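Local coordinates for protein MmeI (Methylophilus methylotrophus, PDB 5HR4) that probably methylates adenine within its DNA recognition site using S-adenosyl-L-methionine, as part of a single-chain Type IIL restriction-modification enzyme that also cuts DNA, at residues 206-209 / 210-214. Sequence-based numbering, arbitrary orientation.
Sequences EKSL and FQEYI
The first turn of helix 209-217, entered through a type II beta turn from Glu206 to Leu209, is where Ser208 meets Glu212 and Leu209 meets Tyr213 in the helicase spacer region of MmeI. The turn closes with Leu209 N bonded to Glu206 O at 2.9 Å. Ser208, its third residue, has a left-handed backbone conformation and takes the N-cap position, though its side chain makes no capping bond. The i to i+4 backbone bonds of the helix begin here: Glu212 N gives its hydrogen to Ser208 O (2.8 Å, N-H...O 168°), and Tyr213 N does the same to Leu209 O at 3.0 Å.

Glu212 is the side chain that folds back over the entry. With CG anti to its own carbonyl carbon (chi1 -71°) and the chain extended beyond, it runs back alongside the Ser208 carbonyl until OE2 comes 3.4 Å from Ser208 CB. The same OE2 is 3.3 Å from Lys207 O; both are acceptors, so this is proximity without a bond.

Ser208 OG turns instead to a water 3.1 Å away, which donates to Gln211 OE1 at 3.2 Å. Gln211 reaches that water as a fully extended chain, while its NE2 bonds to Glu215. Its side chain also touches Gln158 and Cys283, two residues of the calcium site, and its nearest atom is about 5 Å from the ion. Phe210 packs against Cys196 and Glu200 of helix 183-200, Cys283 of helix 273-283 and Leu232 of helix 225-235, and Ile214 CD1 lies over one face of its ring, toward the rim.

Chemically, the N-H of Gln211, left uncapped by Ser208 OG, goes to the carboxylate oxygen Glu200 OE1. The helix start may also partly offset the cost of placing the Glu212 carboxylate near the Lys207 carbonyl and the Glu206 charge.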
ATOM      1  N   GLU A 206      37.713 -10.626  14.548  1.00 36.36           N
ATOM      2  CA  GLU A 206      37.783 -11.162  15.899  1.00 33.92           C
ATOM      3  C   GLU A 206      36.724 -10.491  16.755  1.00 37.77           C
ATOM      4  O   GLU A 206      36.449  -9.300  16.603  1.00 42.33           O
ATOM      5  CB  GLU A 206      39.150 -10.913  16.535  1.00 38.47           C
ATOM      6  CG  GLU A 206      40.329 -11.663  15.955  1.00 42.71           C
ATOM      7  CD  GLU A 206      41.623 -11.288  16.676  1.00 56.33           C
ATOM      8  OE1 GLU A 206      41.582 -11.171  17.925  1.00 60.10           O
ATOM      9  OE2 GLU A 206      42.666 -11.077  16.006  1.00 56.32           O
ATOM     10  N   LYS A 207      36.147 -11.259  17.674  1.00 40.97           N
ATOM     11  CA  LYS A 207      35.017 -10.797  18.469  1.00 40.86           C
ATOM     12  C   LYS A 207      35.292  -9.426  19.066  1.00 38.54           C
ATOM     13  O   LYS A 207      36.292  -9.226  19.761  1.00 39.41           O
ATOM     14  CB  LYS A 207      34.708 -11.812  19.574  1.00 41.19           C
ATOM     15  CG  LYS A 207      33.303 -11.678  20.153  1.00 50.67           C
ATOM     16  CD  LYS A 207      32.702 -13.043  20.528  1.00 62.44           C
ATOM     17  CE  LYS A 207      31.193 -12.924  20.816  1.00 70.47           C
ATOM     18  NZ  LYS A 207      30.557 -14.204  21.272  1.00 72.15           N
ATOM     19  N   SER A 208      34.417  -8.478  18.748  1.00 39.56           N
ATOM     20  CA  SER A 208      34.420  -7.136  19.327  1.00 41.49           C
ATOM     21  C   SER A 208      35.647  -6.307  18.935  1.00 41.23           C
ATOM     22  O   SER A 208      35.973  -5.328  19.611  1.00 41.78           O
ATOM     23  CB  SER A 208      34.294  -7.205  20.852  1.00 39.56           C
ATOM     24  OG  SER A 208      32.993  -7.635  21.225  1.00 49.08           O
ATOM     25  N   LEU A 209      36.329  -6.653  17.843  1.00 36.53           N
ATOM     26  CA  LEU A 209      37.571  -5.959  17.515  1.00 39.34           C
ATOM     27  C   LEU A 209      37.320  -4.488  17.211  1.00 41.96           C
ATOM     28  O   LEU A 209      38.083  -3.614  17.635  1.00 39.49           O
ATOM     29  CB  LEU A 209      38.248  -6.636  16.335  1.00 37.78           C
ATOM     30  CG  LEU A 209      39.723  -6.300  16.272  1.00 35.77           C
ATOM     31  CD1 LEU A 209      40.447  -7.033  17.377  1.00 35.52           C
ATOM     32  CD2 LEU A 209      40.257  -6.679  14.913  1.00 37.73           C
ATOM     33  N   PHE A 210      36.238  -4.198  16.492  1.00 42.58           N
ATOM     34  CA  PHE A 210      35.867  -2.817  16.229  1.00 37.06           C
ATOM     35  C   PHE A 210      35.614  -2.065  17.524  1.00 39.43           C
ATOM     36  O   PHE A 210      36.146  -0.970  17.730  1.00 42.58           O
ATOM     37  CB  PHE A 210      34.635  -2.768  15.330  1.00 35.78           C
ATOM     38  CG  PHE A 210      34.289  -1.399  14.870  1.00 36.88           C
ATOM     39  CD1 PHE A 210      35.282  -0.544  14.417  1.00 36.68           C
ATOM     40  CD2 PHE A 210      32.978  -0.958  14.881  1.00 36.21           C
ATOM     41  CE1 PHE A 210      34.978   0.726  14.003  1.00 34.76           C
ATOM     42  CE2 PHE A 210      32.664   0.307  14.455  1.00 32.54           C
ATOM     43  CZ  PHE A 210      33.664   1.150  14.012  1.00 38.03           C
ATOM     44  N   GLN A 211      34.802  -2.642  18.415  1.00 43.20           N
ATOM     45  CA  GLN A 211      34.483  -1.953  19.660  1.00 40.42           C
ATOM     46  C   GLN A 211      35.728  -1.745  20.503  1.00 41.59           C
ATOM     47  O   GLN A 211      35.946  -0.655  21.046  1.00 42.65           O
ATOM     48  CB  GLN A 211      33.430  -2.722  20.462  1.00 42.26           C
ATOM     49  CG  GLN A 211      33.118  -2.036  21.799  1.00 39.49           C
ATOM     50  CD  GLN A 211      32.089  -2.772  22.625  1.00 45.79           C
ATOM     51  OE1 GLN A 211      31.217  -3.449  22.085  1.00 49.01           O
ATOM     52  NE2 GLN A 211      32.179  -2.641  23.948  1.00 44.86           N
ATOM     53  N   GLU A 212      36.568  -2.775  20.618  1.00 42.06           N
ATOM     54  CA  GLU A 212      37.759  -2.640  21.445  1.00 44.56           C
ATOM     55  C   GLU A 212      38.669  -1.551  20.904  1.00 43.80           C
ATOM     56  O   GLU A 212      39.211  -0.750  21.675  1.00 44.65           O
ATOM     57  CB  GLU A 212      38.496  -3.974  21.540  1.00 44.60           C
ATOM     58  CG  GLU A 212      37.757  -5.017  22.384  1.00 50.40           C
ATOM     59  CD  GLU A 212      38.183  -6.455  22.082  1.00 59.64           C
ATOM     60  OE1 GLU A 212      39.342  -6.667  21.637  1.00 55.28           O
ATOM     61  OE2 GLU A 212      37.342  -7.369  22.285  1.00 62.74           O
ATOM     62  N   TYR A 213      38.824  -1.483  19.580  1.00 42.04           N
ATOM     63  CA  TYR A 213      39.693  -0.465  19.001  1.00 38.42           C
ATOM     64  C   TYR A 213      39.203   0.926  19.375  1.00 42.86           C
ATOM     65  O   TYR A 213      39.960   1.745  19.912  1.00 45.37           O
ATOM     66  CB  TYR A 213      39.774  -0.629  17.479  1.00 32.70           C
ATOM     67  CG  TYR A 213      40.763   0.320  16.843  1.00 41.21           C
ATOM     68  CD1 TYR A 213      42.058  -0.088  16.530  1.00 42.97           C
ATOM     69  CD2 TYR A 213      40.410   1.639  16.571  1.00 35.03           C
ATOM     70  CE1 TYR A 213      42.964   0.799  15.956  1.00 39.54           C
ATOM     71  CE2 TYR A 213      41.300   2.520  16.009  1.00 34.89           C
ATOM     72  CZ  TYR A 213      42.573   2.106  15.704  1.00 41.79           C
ATOM     73  OH  TYR A 213      43.443   3.014  15.132  1.00 44.24           O
ATOM     74  N   ILE A 214      37.924   1.199  19.118  1.00 41.17           N
ATOM     75  CA  ILE A 214      37.330   2.475  19.495  1.00 38.38           C
ATOM     76  C   ILE A 214      37.543   2.749  20.983  1.00 42.23           C
ATOM     77  O   ILE A 214      37.919   3.856  21.381  1.00 46.44           O
ATOM     78  CB  ILE A 214      35.840   2.480  19.107  1.00 37.34           C
ATOM     79  CG1 ILE A 214      35.689   2.180  17.615  1.00 35.73           C
ATOM     80  CG2 ILE A 214      35.187   3.813  19.423  1.00 38.23           C
ATOM     81  CD1 ILE A 214      34.262   2.145  17.149  1.00 28.14           C
TER
HETATM   82  O   HOH W   1      30.765  -5.810  20.037  1.00 36.75           O